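Local coordinates for USG-1 protein homolog (Pseudomonas aeruginosa, PDB 2HJS), which probably acts as an NAD(P)-dependent oxidoreductase of the aspartate-semialdehyde dehydrogenase family, binding the dinucleotide and working as a dimer, at residues A[191-203]-A[233-245]. Numbering follows the deposited sequence.
Sequences FDRQIAFNLLAQV and LNVTCIQAPVFFG
Leu200 and Gln239 pair their backbones both ways: Leu200 N donates to Gln239 O at 3.0 Å, and Gln239 N returns a bond to Leu200 O at 3.1 Å. This hydrogen-bonded antiparallel pair is a single bridge. Further along, a water takes over, accepting from Val203 N and donating to Cys237 O, while the CA-H of Gln202 points at that carbonyl.

The side chains of the bridging pair run alongside each other, with CB of Leu200 3.7 Å from CB of Gln239. Gln239 extends with CG opposite its backbone N (chi1 -176°), then bends at chi2 (87°), which carries OE1 near the edge of the Phe191 ring and up against both methyls of Val203, 4.0 Å from CG1 and CG2; the two side chains cross at about a right angle. NE2 of Gln239 makes weak bonds to the carbonyls of Leu160 and Ser161.

Apolar packing extends the join. Leu199 CD2 lies 3.8 Å from Ala240 CB and meets Ile238 CG2 and Pro241 CD. Pro241, centre of an inverse gamma turn, sets its ring against the 195-198 backbone, its CB 3.5 Å from Ile195 O and its CD 3.0 Å from Asn198 O.

Arg298 of the second subunit bonds to Ala201 O. The arrangement is an isolated antiparallel beta-bridge that docks a long loop on the C-terminal end of strand 233-239, at the edge of its dimerisation-domain sheet within this chain.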
loop_
_atom_site.group_PDB
_atom_site.type_symbol
_atom_site.label_atom_id
_atom_site.label_comp_id
_atom_site.label_asym_id
_atom_site.label_seq_id
_atom_site.Cartn_x
_atom_site.Cartn_y
_atom_site.Cartn_z
ATOM N N PHE A 191 -7.000 17.321 -7.966
ATOM C CA PHE A 191 -7.484 16.067 -8.546
ATOM C C PHE A 191 -8.911 16.225 -9.042
ATOM O O PHE A 191 -9.562 17.237 -8.772
ATOM C CB PHE A 191 -7.454 14.963 -7.498
ATOM C CG PHE A 191 -6.094 14.665 -6.989
ATOM C CD1 PHE A 191 -5.512 15.468 -6.015
ATOM C CD2 PHE A 191 -5.384 13.582 -7.486
ATOM C CE1 PHE A 191 -4.247 15.192 -5.539
ATOM C CE2 PHE A 191 -4.109 13.291 -7.013
ATOM C CZ PHE A 191 -3.544 14.093 -6.036
ATOM N N ASP A 192 -9.397 15.222 -9.768
ATOM C CA ASP A 192 -10.796 15.216 -10.225
ATOM C C ASP A 192 -11.618 14.178 -9.449
ATOM O O ASP A 192 -12.779 13.896 -9.785
ATOM C CB ASP A 192 -10.890 15.007 -11.752
ATOM C CG ASP A 192 -10.298 13.653 -12.226
ATOM O OD1 ASP A 192 -9.437 13.033 -11.534
ATOM O OD2 ASP A 192 -10.706 13.224 -13.336
ATOM N N ARG A 193 -11.003 13.631 -8.399
ATOM C CA ARG A 193 -11.659 12.684 -7.509
ATOM C C ARG A 193 -11.174 12.893 -6.067
ATOM O O ARG A 193 -10.208 13.625 -5.817
ATOM C CB ARG A 193 -11.401 11.247 -7.981
ATOM C CG ARG A 193 -9.985 10.728 -7.692
ATOM C CD ARG A 193 -9.382 10.061 -8.908
ATOM N NE ARG A 193 -9.957 8.742 -9.116
ATOM C CZ ARG A 193 -10.008 8.102 -10.283
ATOM N NH1 ARG A 193 -9.521 8.637 -11.408
ATOM N NH2 ARG A 193 -10.568 6.903 -10.319
ATOM N N GLN A 194 -11.855 12.234 -5.138
ATOM C CA GLN A 194 -11.527 12.303 -3.732
ATOM C C GLN A 194 -10.202 11.623 -3.420
ATOM O O GLN A 194 -9.960 10.483 -3.809
ATOM C CB GLN A 194 -12.639 11.664 -2.914
ATOM C CG GLN A 194 -12.514 11.905 -1.429
ATOM C CD GLN A 194 -13.613 11.248 -0.650
ATOM O OE1 GLN A 194 -14.792 11.339 -1.015
ATOM N NE2 GLN A 194 -13.241 10.582 0.448
ATOM N N ILE A 195 -9.332 12.344 -2.730
ATOM C CA ILE A 195 -8.106 11.743 -2.203
ATOM C C ILE A 195 -8.176 11.481 -0.691
ATOM O O ILE A 195 -7.527 10.559 -0.193
ATOM C CB ILE A 195 -6.848 12.556 -2.578
ATOM C CG1 ILE A 195 -6.820 13.924 -1.884
ATOM C CG2 ILE A 195 -6.774 12.731 -4.128
ATOM C CD1 ILE A 195 -5.513 14.684 -2.128
ATOM N N ALA A 196 -8.961 12.290 0.019
ATOM C CA ALA A 196 -9.174 12.123 1.444
ATOM C C ALA A 196 -9.683 10.701 1.740
ATOM O O ALA A 196 -10.570 10.193 1.043
ATOM C CB ALA A 196 -10.170 13.182 1.959
ATOM N N PHE A 197 -9.100 10.063 2.756
ATOM C CA PHE A 197 -9.491 8.702 3.152
ATOM C C PHE A 197 -9.589 7.720 1.950
ATOM O O PHE A 197 -10.425 6.829 1.937
ATOM C CB PHE A 197 -10.815 8.739 3.935
ATOM C CG PHE A 197 -10.828 9.716 5.082
ATOM C CD1 PHE A 197 -10.025 9.509 6.204
ATOM C CD2 PHE A 197 -11.670 10.820 5.051
ATOM C CE1 PHE A 197 -10.055 10.400 7.285
ATOM C CE2 PHE A 197 -11.715 11.728 6.125
ATOM C CZ PHE A 197 -10.898 11.514 7.241
ATOM N N ASN A 198 -8.753 7.911 0.924
ATOM C CA ASN A 198 -8.847 7.090 -0.290
ATOM C C ASN A 198 -7.468 6.612 -0.697
ATOM O O ASN A 198 -6.487 7.231 -0.332
ATOM C CB ASN A 198 -9.474 7.892 -1.436
ATOM C CG ASN A 198 -10.246 7.012 -2.410
ATOM O OD1 ASN A 198 -10.424 5.828 -2.164
ATOM N ND2 ASN A 198 -10.739 7.600 -3.497
ATOM N N LEU A 199 -7.383 5.502 -1.425
ATOM C CA LEU A 199 -6.094 5.051 -1.980
ATOM C C LEU A 199 -6.192 5.096 -3.492
ATOM O O LEU A 199 -7.097 4.474 -4.068
ATOM C CB LEU A 199 -5.725 3.636 -1.487
ATOM C CG LEU A 199 -5.291 3.551 -0.013
ATOM C CD1 LEU A 199 -5.519 2.149 0.518
ATOM C CD2 LEU A 199 -3.853 3.980 0.226
ATOM N N LEU A 200 -5.320 5.868 -4.139
ATOM C CA LEU A 200 -5.351 5.924 -5.602
ATOM C C LEU A 200 -4.440 4.845 -6.163
ATOM O O LEU A 200 -3.343 4.637 -5.660
ATOM C CB LEU A 200 -4.952 7.306 -6.135
ATOM C CG LEU A 200 -5.563 8.542 -5.460
ATOM C CD1 LEU A 200 -5.151 9.800 -6.247
ATOM C CD2 LEU A 200 -7.086 8.420 -5.352
ATOM N N ALA A 201 -4.888 4.170 -7.218
ATOM C CA ALA A 201 -4.128 3.051 -7.783
ATOM C C ALA A 201 -2.799 3.450 -8.418
ATOM O O ALA A 201 -1.903 2.615 -8.548
ATOM C CB ALA A 201 -5.001 2.293 -8.807
ATOM N N GLN A 202 -2.693 4.709 -8.845
ATOM C CA GLN A 202 -1.540 5.212 -9.573
ATOM C C GLN A 202 -1.314 6.659 -9.181
ATOM O O GLN A 202 -2.243 7.330 -8.694
ATOM C CB GLN A 202 -1.762 5.139 -11.102
ATOM C CG GLN A 202 -2.841 6.054 -11.619
ATOM C CD GLN A 202 -3.507 5.516 -12.883
ATOM O OE1 GLN A 202 -3.707 4.309 -13.034
ATOM N NE2 GLN A 202 -3.826 6.405 -13.803
ATOM N N VAL A 203 -0.089 7.138 -9.410
ATOM C CA VAL A 203 0.248 8.560 -9.214
ATOM C C VAL A 203 0.395 9.241 -10.610
ATOM O O VAL A 203 1.383 9.050 -11.305
ATOM C CB VAL A 203 1.523 8.688 -8.351
ATOM C CG1 VAL A 203 1.974 10.142 -8.204
ATOM C CG2 VAL A 203 1.321 8.041 -6.976
ATOM N N LEU A 233 12.843 -5.717 -11.757
ATOM C CA LEU A 233 12.100 -4.911 -10.804
ATOM C C LEU A 233 10.621 -4.783 -11.218
ATOM O O LEU A 233 10.329 -4.479 -12.363
ATOM C CB LEU A 233 12.668 -3.517 -10.804
ATOM C CG LEU A 233 12.558 -2.606 -9.585
ATOM C CD1 LEU A 233 12.366 -1.133 -10.028
ATOM C CD2 LEU A 233 11.536 -2.990 -8.550
ATOM N N ASN A 234 9.702 -4.962 -10.278
ATOM C CA ASN A 234 8.301 -4.650 -10.531
ATOM C C ASN A 234 7.835 -3.584 -9.535
ATOM O O ASN A 234 7.975 -3.774 -8.326
ATOM C CB ASN A 234 7.460 -5.936 -10.472
ATOM C CG ASN A 234 6.004 -5.706 -10.808
ATOM O OD1 ASN A 234 5.243 -5.175 -9.992
ATOM N ND2 ASN A 234 5.585 -6.165 -11.993
ATOM N N VAL A 235 7.339 -2.447 -10.056
ATOM C CA VAL A 235 7.033 -1.253 -9.245
ATOM C C VAL A 235 5.588 -0.840 -9.390
ATOM O O VAL A 235 5.144 -0.615 -10.502
ATOM C CB VAL A 235 7.733 0.037 -9.735
ATOM C CG1 VAL A 235 7.767 1.088 -8.605
ATOM C CG2 VAL A 235 9.066 -0.220 -10.263
ATOM N N THR A 236 4.905 -0.663 -8.261
ATOM C CA THR A 236 3.613 -0.032 -8.202
ATOM C C THR A 236 3.706 1.140 -7.230
ATOM O O THR A 236 4.118 0.968 -6.076
ATOM C CB THR A 236 2.545 -1.023 -7.712
ATOM O OG1 THR A 236 2.599 -2.191 -8.541
ATOM C CG2 THR A 236 1.148 -0.414 -7.796
ATOM N N CYS A 237 3.338 2.330 -7.694
ATOM C CA CYS A 237 3.218 3.474 -6.789
ATOM C C CYS A 237 1.766 3.849 -6.582
ATOM O O CYS A 237 1.047 4.187 -7.528
ATOM C CB CYS A 237 4.014 4.682 -7.283
ATOM S SG CYS A 237 5.775 4.347 -7.290
ATOM N N ILE A 238 1.364 3.818 -5.324
ATOM C CA ILE A 238 0.003 4.096 -4.912
ATOM C C ILE A 238 0.025 5.438 -4.197
ATOM O O ILE A 238 1.018 5.788 -3.556
ATOM C CB ILE A 238 -0.453 2.975 -3.946
ATOM C CG1 ILE A 238 -0.713 1.707 -4.735
ATOM C CG2 ILE A 238 -1.691 3.346 -3.126
ATOM C CD1 ILE A 238 -0.593 0.497 -3.797
ATOM N N GLN A 239 -1.059 6.193 -4.319
ATOM C CA GLN A 239 -1.180 7.456 -3.600
ATOM C C GLN A 239 -1.989 7.249 -2.310
ATOM O O GLN A 239 -3.168 6.893 -2.378
ATOM C CB GLN A 239 -1.913 8.468 -4.471
ATOM C CG GLN A 239 -2.004 9.828 -3.837
ATOM C CD GLN A 239 -0.802 10.619 -4.156
ATOM O OE1 GLN A 239 -0.640 11.081 -5.292
ATOM N NE2 GLN A 239 0.097 10.761 -3.178
ATOM N N ALA A 240 -1.369 7.472 -1.150
ATOM C CA ALA A 240 -2.058 7.257 0.136
ATOM C C ALA A 240 -2.524 8.581 0.720
ATOM O O ALA A 240 -1.908 9.627 0.456
ATOM C CB ALA A 240 -1.125 6.537 1.132
ATOM N N PRO A 241 -3.617 8.560 1.517
ATOM C CA PRO A 241 -4.004 9.842 2.117
ATOM C C PRO A 241 -3.128 10.143 3.355
ATOM O O PRO A 241 -3.602 10.112 4.500
ATOM C CB PRO A 241 -5.470 9.619 2.484
ATOM C CG PRO A 241 -5.550 8.103 2.773
ATOM C CD PRO A 241 -4.512 7.453 1.914
ATOM N N VAL A 242 -1.836 10.373 3.112
ATOM C CA VAL A 242 -0.907 10.721 4.193
ATOM C C VAL A 242 -0.146 11.954 3.756
ATOM O O VAL A 242 0.022 12.172 2.559
ATOM C CB VAL A 242 -0.006 9.504 4.704
ATOM C CG1 VAL A 242 -0.652 8.133 4.439
ATOM C CG2 VAL A 242 1.367 9.544 4.237
ATOM N N PHE A 243 0.269 12.796 4.696
ATOM C CA PHE A 243 0.905 14.074 4.302
ATOM C C PHE A 243 2.352 13.943 3.832
ATOM O O PHE A 243 2.687 14.406 2.747
ATOM C CB PHE A 243 0.799 15.115 5.412
ATOM C CG PHE A 243 -0.600 15.623 5.620
ATOM C CD1 PHE A 243 -1.314 15.252 6.741
ATOM C CD2 PHE A 243 -1.204 16.459 4.677
ATOM C CE1 PHE A 243 -2.625 15.712 6.955
ATOM C CE2 PHE A 243 -2.522 16.920 4.873
ATOM C CZ PHE A 243 -3.229 16.545 6.014
ATOM N N PHE A 244 3.191 13.302 4.652
ATOM C CA PHE A 244 4.637 13.271 4.447
ATOM C C PHE A 244 5.207 11.845 4.601
ATOM O O PHE A 244 4.735 11.071 5.460
ATOM C CB PHE A 244 5.307 14.190 5.475
ATOM C CG PHE A 244 4.799 15.599 5.461
ATOM C CD1 PHE A 244 4.046 16.089 6.521
ATOM C CD2 PHE A 244 5.080 16.441 4.390
ATOM C CE1 PHE A 244 3.560 17.402 6.515
ATOM C CE2 PHE A 244 4.605 17.784 4.375
ATOM C CZ PHE A 244 3.847 18.251 5.427
ATOM N N GLY A 245 6.215 11.509 3.788
ATOM C CA GLY A 245 6.985 10.261 3.939
ATOM C C GLY A 245 6.627 9.192 2.927
ATOM O O GLY A 245 5.468 9.107 2.495
HETATM O O HOH W 1 1.823 5.168 -9.982
#